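Local structure of fiber protein (Snake adenovirus 1, 4UMI) at residues 111-122 with 137-148. The protein forms trimeric spikes at the vertices of the viral capsid and, through its head domain, probably attaches the virion to a host-cell receptor. Sequence-based numbering, arbitrary orientation. Where two conformers were deposited one is given.
Sequences LQNDKGVSFAFQ and FAYSGDGLTGPF
Phe-148 packs obliquely against Phe-119 where the antiparallel beta hairpin of strands 118-128 and 131-140 opens into loops, inside the beta-sandwich of the trimeric fibre head. CD1 of Phe-119 stands over the centre of the Phe-148 ring, 3.5 Å above its plane; the ring planes meet at 46°. With CG anti to the backbone N (chi1 178°), Phe-148 reaches back into a hollow formed by Leu-111, Asn-113, Val-117 and Phe-119. At the rim of its ring, CE1 lies 3.4 Å from the carbonyl O of Val-117, in the ring plane, while CB of Leu-111 borders CZ. One face of the Phe-119 ring is covered by Ser-140, whose CB sits 3.6 Å from the ring centroid, almost on the ring normal, a CH-pi contact; CD2 of Leu-144 fills in at the ring edge beside CZ. Further along, CE1 of Phe-121 rests on CB of Ala-138. Leu-186 and Leu-188 of strand 185-190 continue this apolar layer into the second sheet.

The strands are zipped by paired backbone hydrogen bonds between Ala-120 and Tyr-139 and between Gln-122 and Phe-137. On the face turned to the second subunit, the amide of Gln-122 runs side by side with the Phe-137 ring; Lys-133 of that subunit binds Gln-122 OE1 and makes a cation-pi contact with Phe-137.

Beyond Phe-119 side chains take over the pairing. Ser-140 OG donates to Ser-118 O (2.8 Å) and accepts from Asp-142 N, an ST turn. Asp-142 OD2 accepts the N-H of Ser-118 at 2.9 Å, nearly straight at 168°, and also accepts a hydrogen bond from a water that donates to Gly-116 O as well.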
ATOM      1  N   LEU A 111      -1.848   1.676 -20.262  1.00 16.57           N
ATOM      2  CA  LEU A 111      -0.737   1.930 -21.184  1.00 18.17           C
ATOM      3  C   LEU A 111      -0.245   0.619 -21.760  1.00 17.39           C
ATOM      4  O   LEU A 111      -0.272  -0.409 -21.114  1.00 18.05           O
ATOM      5  CB  LEU A 111       0.444   2.619 -20.491  1.00 20.69           C
ATOM      6  CG  LEU A 111       0.267   4.093 -20.168  1.00 21.66           C
ATOM      7  CD1 LEU A 111      -0.861   4.390 -19.213  1.00 28.88           C
ATOM      8  CD2 LEU A 111       1.526   4.733 -19.654  1.00 23.23           C
ATOM      9  N   GLN A 112       0.198   0.670 -23.008  1.00 20.45           N
ATOM     10  CA  GLN A 112       0.687  -0.525 -23.653  1.00 21.08           C
ATOM     11  C   GLN A 112       1.919  -0.160 -24.470  1.00 21.25           C
ATOM     12  O   GLN A 112       1.972   0.898 -25.117  1.00 23.86           O
ATOM     13  CB  GLN A 112      -0.422  -1.102 -24.534  1.00 26.03           C
ATOM     14  CG  GLN A 112      -0.118  -2.433 -25.192  1.00 30.99           C
ATOM     15  CD  GLN A 112      -1.303  -2.977 -25.977  1.00 39.40           C
ATOM     16  OE1 GLN A 112      -2.459  -2.680 -25.674  1.00 56.38           O
ATOM     17  NE2 GLN A 112      -1.017  -3.779 -26.982  1.00 55.79           N
ATOM     18  N   ASN A 113       2.939  -1.008 -24.403  1.00 22.47           N
ATOM     19  CA  ASN A 113       4.170  -0.758 -25.171  1.00 27.07           C
ATOM     20  C   ASN A 113       4.072  -1.435 -26.530  1.00 27.28           C
ATOM     21  O   ASN A 113       3.067  -2.071 -26.864  1.00 27.42           O
ATOM     22  CB  ASN A 113       5.458  -1.142 -24.414  1.00 24.28           C
ATOM     23  CG  ASN A 113       5.645  -2.635 -24.269  1.00 21.82           C
ATOM     24  OD1 ASN A 113       4.837  -3.434 -24.725  1.00 22.66           O
ATOM     25  ND2 ASN A 113       6.727  -3.008 -23.619  1.00 23.06           N
ATOM     26  N   ASP A 114       5.130  -1.283 -27.321  1.00 29.38           N
ATOM     27  CA  ASP A 114       5.111  -1.834 -28.675  1.00 38.00           C
ATOM     28  C   ASP A 114       5.084  -3.370 -28.706  1.00 36.09           C
ATOM     29  O   ASP A 114       4.744  -3.962 -29.745  1.00 52.44           O
ATOM     30  CB  ASP A 114       6.273  -1.278 -29.525  1.00 44.23           C
ATOM     31  CG  ASP A 114       7.649  -1.488 -28.884  1.00 46.28           C
ATOM     32  OD1 ASP A 114       7.730  -1.958 -27.722  1.00 58.91           O
ATOM     33  OD2 ASP A 114       8.657  -1.161 -29.546  1.00 69.40           O
ATOM     34  N   LYS A 115       5.499  -4.010 -27.617  1.00 32.35           N
ATOM     35  CA  LYS A 115       5.529  -5.473 -27.526  1.00 33.15           C
ATOM     36  C   LYS A 115       4.276  -6.123 -26.938  1.00 35.41           C
ATOM     37  O   LYS A 115       4.248  -7.345 -26.758  1.00 39.83           O
ATOM     38  CB  LYS A 115       6.743  -5.903 -26.712  1.00 38.39           C
ATOM     39  CG  LYS A 115       8.041  -5.311 -27.234  1.00 52.76           C
ATOM     40  CD  LYS A 115       9.252  -5.934 -26.569  1.00 69.75           C
ATOM     41  CE  LYS A 115      10.469  -5.029 -26.686  1.00 86.52           C
ATOM     42  NZ  LYS A 115      11.645  -5.598 -25.973  1.00108.66           N
ATOM     43  N   GLY A 116       3.257  -5.326 -26.613  1.00 30.56           N
ATOM     44  CA  GLY A 116       2.001  -5.867 -26.106  1.00 32.97           C
ATOM     45  C   GLY A 116       1.908  -6.012 -24.598  1.00 27.48           C
ATOM     46  O   GLY A 116       0.895  -6.507 -24.088  1.00 32.68           O
ATOM     47  N   VAL A 117       2.941  -5.603 -23.871  1.00 22.28           N
ATOM     48  CA  VAL A 117       2.839  -5.551 -22.403  1.00 19.95           C
ATOM     49  C   VAL A 117       1.911  -4.410 -22.057  1.00 18.15           C
ATOM     50  O   VAL A 117       2.015  -3.357 -22.644  1.00 18.92           O
ATOM     51  CB  VAL A 117       4.213  -5.313 -21.739  1.00 21.97           C
ATOM     52  CG1 VAL A 117       4.093  -5.102 -20.237  1.00 21.24           C
ATOM     53  CG2 VAL A 117       5.180  -6.452 -22.032  1.00 25.77           C
ATOM     54  N   SER A 118       1.054  -4.613 -21.069  1.00 17.80           N
ATOM     55  CA  SER A 118       0.119  -3.595 -20.656  1.00 18.19           C
ATOM     56  C   SER A 118       0.171  -3.369 -19.162  1.00 17.90           C
ATOM     57  O   SER A 118       0.309  -4.331 -18.392  1.00 18.50           O
ATOM     58  CB  SER A 118      -1.269  -3.854 -21.169  0.50 21.77           C
ATOM     59  OG  SER A 118      -1.795  -4.970 -20.550  0.50 22.62           O
ATOM     60  N   PHE A 119       0.076  -2.099 -18.790  1.00 15.67           N
ATOM     61  CA  PHE A 119      -0.007  -1.653 -17.411  1.00 14.71           C
ATOM     62  C   PHE A 119      -1.275  -0.859 -17.184  1.00 15.09           C
ATOM     63  O   PHE A 119      -1.712  -0.147 -18.078  1.00 16.86           O
ATOM     64  CB  PHE A 119       1.162  -0.727 -17.018  1.00 15.87           C
ATOM     65  CG  PHE A 119       2.348  -1.446 -16.499  1.00 15.03           C
ATOM     66  CD1 PHE A 119       3.240  -2.085 -17.327  1.00 15.90           C
ATOM     67  CD2 PHE A 119       2.607  -1.417 -15.154  1.00 14.38           C
ATOM     68  CE1 PHE A 119       4.329  -2.715 -16.807  1.00 16.46           C
ATOM     69  CE2 PHE A 119       3.698  -2.046 -14.619  1.00 16.12           C
ATOM     70  CZ  PHE A 119       4.573  -2.682 -15.455  1.00 16.44           C
ATOM     71  N   ALA A 120      -1.835  -0.936 -15.981  1.00 14.33           N
ATOM     72  CA  ALA A 120      -2.813   0.024 -15.523  1.00 13.62           C
ATOM     73  C   ALA A 120      -2.176   0.834 -14.438  1.00 12.97           C
ATOM     74  O   ALA A 120      -1.515   0.306 -13.522  1.00 14.29           O
ATOM     75  CB  ALA A 120      -4.046  -0.670 -15.019  1.00 16.06           C
ATOM     76  N   PHE A 121      -2.330   2.140 -14.550  1.00 13.42           N
ATOM     77  CA  PHE A 121      -1.871   3.094 -13.556  1.00 14.22           C
ATOM     78  C   PHE A 121      -3.089   3.824 -12.982  1.00 13.88           C
ATOM     79  O   PHE A 121      -4.002   4.175 -13.720  1.00 16.32           O
ATOM     80  CB  PHE A 121      -0.916   4.096 -14.146  1.00 15.68           C
ATOM     81  CG  PHE A 121       0.401   3.503 -14.551  1.00 14.61           C
ATOM     82  CD1 PHE A 121       1.394   3.302 -13.620  1.00 16.17           C
ATOM     83  CD2 PHE A 121       0.650   3.128 -15.849  1.00 17.48           C
ATOM     84  CE1 PHE A 121       2.604   2.750 -13.984  1.00 18.60           C
ATOM     85  CE2 PHE A 121       1.850   2.590 -16.212  1.00 19.15           C
ATOM     86  CZ  PHE A 121       2.797   2.367 -15.273  1.00 17.94           C
ATOM     87  N   GLN A 122      -3.066   4.112 -11.691  1.00 13.71           N
ATOM     88  CA  GLN A 122      -4.045   4.960 -11.027  1.00 12.93           C
ATOM     89  C   GLN A 122      -3.307   6.076 -10.335  1.00 12.62           C
ATOM     90  O   GLN A 122      -2.315   5.839  -9.638  1.00 13.60           O
ATOM     91  CB  GLN A 122      -4.925   4.161 -10.050  1.00 13.75           C
ATOM     92  CG  GLN A 122      -5.819   4.973  -9.127  1.00 14.72           C
ATOM     93  CD  GLN A 122      -6.437   4.131  -8.070  1.00 15.31           C
ATOM     94  OE1 GLN A 122      -5.986   3.002  -7.807  1.00 16.59           O
ATOM     95  NE2 GLN A 122      -7.403   4.692  -7.380  1.00 18.41           N
ATOM     96  N   PHE A 137      -0.512   4.183  -8.241  1.00 11.74           N
ATOM     97  CA  PHE A 137      -0.703   2.761  -8.157  1.00 11.68           C
ATOM     98  C   PHE A 137      -0.401   2.189  -9.538  1.00 12.33           C
ATOM     99  O   PHE A 137      -0.765   2.770 -10.553  1.00 13.15           O
ATOM    100  CB  PHE A 137      -2.151   2.419  -7.784  1.00 12.85           C
ATOM    101  CG  PHE A 137      -2.609   2.925  -6.461  1.00 12.24           C
ATOM    102  CD1 PHE A 137      -3.232   4.162  -6.309  1.00 14.10           C
ATOM    103  CD2 PHE A 137      -2.509   2.107  -5.351  1.00 14.24           C
ATOM    104  CE1 PHE A 137      -3.705   4.523  -5.051  1.00 15.28           C
ATOM    105  CE2 PHE A 137      -2.963   2.494  -4.117  1.00 15.47           C
ATOM    106  CZ  PHE A 137      -3.548   3.710  -3.956  1.00 16.32           C
ATOM    107  N   ALA A 138       0.307   1.060  -9.547  1.00 11.38           N
ATOM    108  CA  ALA A 138       0.661   0.418 -10.813  1.00 11.84           C
ATOM    109  C   ALA A 138       0.387  -1.081 -10.754  1.00 11.82           C
ATOM    110  O   ALA A 138       0.688  -1.715  -9.739  1.00 11.86           O
ATOM    111  CB  ALA A 138       2.138   0.608 -11.101  1.00 12.99           C
ATOM    112  N   TYR A 139      -0.144  -1.641 -11.832  1.00 12.62           N
ATOM    113  CA  TYR A 139      -0.405  -3.076 -11.914  1.00 12.68           C
ATOM    114  C   TYR A 139      -0.152  -3.579 -13.316  1.00 12.96           C
ATOM    115  O   TYR A 139      -0.526  -2.930 -14.291  1.00 13.39           O
ATOM    116  CB  TYR A 139      -1.888  -3.384 -11.573  1.00 13.98           C
ATOM    117  CG  TYR A 139      -2.284  -4.805 -11.937  1.00 12.95           C
ATOM    118  CD1 TYR A 139      -1.878  -5.873 -11.168  1.00 14.91           C
ATOM    119  CD2 TYR A 139      -3.000  -5.088 -13.094  1.00 15.12           C
ATOM    120  CE1 TYR A 139      -2.142  -7.184 -11.523  1.00 15.38           C
ATOM    121  CE2 TYR A 139      -3.278  -6.385 -13.450  1.00 16.92           C
ATOM    122  CZ  TYR A 139      -2.854  -7.428 -12.664  1.00 16.73           C
ATOM    123  OH  TYR A 139      -3.097  -8.735 -13.003  1.00 20.76           O
ATOM    124  N   SER A 140       0.503  -4.741 -13.435  1.00 12.30           N
ATOM    125  CA  SER A 140       0.478  -5.453 -14.703  1.00 13.39           C
ATOM    126  C   SER A 140       0.375  -6.947 -14.397  1.00 14.42           C
ATOM    127  O   SER A 140       1.066  -7.425 -13.516  1.00 16.59           O
ATOM    128  CB  SER A 140       1.757  -5.208 -15.491  1.00 13.54           C
ATOM    129  OG  SER A 140       1.764  -5.943 -16.700  1.00 15.66           O
ATOM    130  N   GLY A 141      -0.352  -7.666 -15.240  1.00 17.29           N
ATOM    131  CA  GLY A 141      -0.369  -9.117 -15.163  1.00 21.15           C
ATOM    132  C   GLY A 141       0.835  -9.740 -15.864  1.00 22.04           C
ATOM    133  O   GLY A 141       1.094 -10.930 -15.741  1.00 28.13           O
ATOM    134  N   ASP A 142       1.475  -8.978 -16.695  1.00 18.00           N
ATOM    135  CA  ASP A 142       2.562  -9.443 -17.521  1.00 19.01           C
ATOM    136  C   ASP A 142       3.856  -9.540 -16.761  1.00 18.86           C
ATOM    137  O   ASP A 142       4.010  -9.005 -15.655  1.00 22.04           O
ATOM    138  CB  ASP A 142       2.714  -8.503 -18.702  1.00 22.07           C
ATOM    139  CG  ASP A 142       1.473  -8.474 -19.602  1.00 21.09           C
ATOM    140  OD1 ASP A 142       0.853  -9.561 -19.815  1.00 28.15           O
ATOM    141  OD2 ASP A 142       1.092  -7.356 -20.064  1.00 22.80           O
ATOM    142  N   GLY A 143       4.773 -10.301 -17.310  1.00 19.36           N
ATOM    143  CA  GLY A 143       6.159 -10.188 -16.928  1.00 20.04           C
ATOM    144  C   GLY A 143       6.776  -9.023 -17.670  1.00 20.63           C
ATOM    145  O   GLY A 143       6.246  -8.502 -18.668  1.00 23.85           O
ATOM    146  N   LEU A 144       7.901  -8.591 -17.170  1.00 17.47           N
ATOM    147  CA  LEU A 144       8.575  -7.493 -17.788  1.00 17.58           C
ATOM    148  C   LEU A 144      10.026  -7.854 -17.881  1.00 18.96           C
ATOM    149  O   LEU A 144      10.678  -8.124 -16.861  1.00 21.38           O
ATOM    150  CB  LEU A 144       8.260  -6.246 -16.974  1.00 23.23           C
ATOM    151  CG  LEU A 144       8.599  -4.900 -17.536  1.00 21.20           C
ATOM    152  CD1 LEU A 144       7.918  -4.611 -18.848  1.00 19.19           C
ATOM    153  CD2 LEU A 144       8.305  -3.837 -16.505  1.00 19.01           C
ATOM    154  N   THR A 145      10.542  -7.819 -19.120  1.00 18.99           N
ATOM    155  CA  THR A 145      11.891  -8.260 -19.466  1.00 21.87           C
ATOM    156  C   THR A 145      12.865  -7.068 -19.717  1.00 20.68           C
ATOM    157  O   THR A 145      14.033  -7.250 -20.137  1.00 22.76           O
ATOM    158  CB  THR A 145      11.866  -9.078 -20.764  1.00 22.31           C
ATOM    159  OG1 THR A 145      11.455  -8.225 -21.847  1.00 24.12           O
ATOM    160  CG2 THR A 145      10.944 -10.305 -20.680  1.00 28.52           C
ATOM    161  N   GLY A 146      12.387  -5.850 -19.528  1.00 18.34           N
ATOM    162  CA  GLY A 146      13.184  -4.640 -19.733  1.00 18.30           C
ATOM    163  C   GLY A 146      12.290  -3.464 -19.383  1.00 16.76           C
ATOM    164  O   GLY A 146      11.149  -3.634 -18.970  1.00 17.73           O
ATOM    165  N   PRO A 147      12.795  -2.239 -19.526  1.00 18.00           N
ATOM    166  CA  PRO A 147      11.994  -1.063 -19.170  1.00 17.14           C
ATOM    167  C   PRO A 147      10.700  -1.002 -19.970  1.00 17.88           C
ATOM    168  O   PRO A 147      10.642  -1.379 -21.128  1.00 19.04           O
ATOM    169  CB  PRO A 147      12.944   0.103 -19.484  1.00 19.95           C
ATOM    170  CG  PRO A 147      14.311  -0.504 -19.402  1.00 23.70           C
ATOM    171  CD  PRO A 147      14.145  -1.871 -19.949  1.00 19.25           C
ATOM    172  N   PHE A 148       9.648  -0.525 -19.321  1.00 16.40           N
ATOM    173  CA  PHE A 148       8.360  -0.332 -19.954  1.00 16.58           C
ATOM    174  C   PHE A 148       8.217   1.134 -20.365  1.00 16.84           C
ATOM    175  O   PHE A 148       8.346   2.011 -19.533  1.00 17.32           O
ATOM    176  CB  PHE A 148       7.249  -0.701 -18.972  1.00 16.64           C
ATOM    177  CG  PHE A 148       5.876  -0.483 -19.515  1.00 15.72           C
ATOM    178  CD1 PHE A 148       5.309  -1.403 -20.378  1.00 15.34           C
ATOM    179  CD2 PHE A 148       5.167   0.651 -19.188  1.00 15.20           C
ATOM    180  CE1 PHE A 148       4.042  -1.204 -20.882  1.00 16.70           C
ATOM    181  CE2 PHE A 148       3.904   0.858 -19.724  1.00 16.68           C
ATOM    182  CZ  PHE A 148       3.339  -0.078 -20.548  1.00 16.89           C
TER
HETATM  183  O   HOH W   1       8.773  -0.978 -23.291  1.00 23.83           O
HETATM  184  O   HOH W   2      -0.894  -7.440 -22.096  1.00 36.33           O
HETATM  185  O   HOH W   3      -1.567  -6.325 -17.617  1.00 29.20           O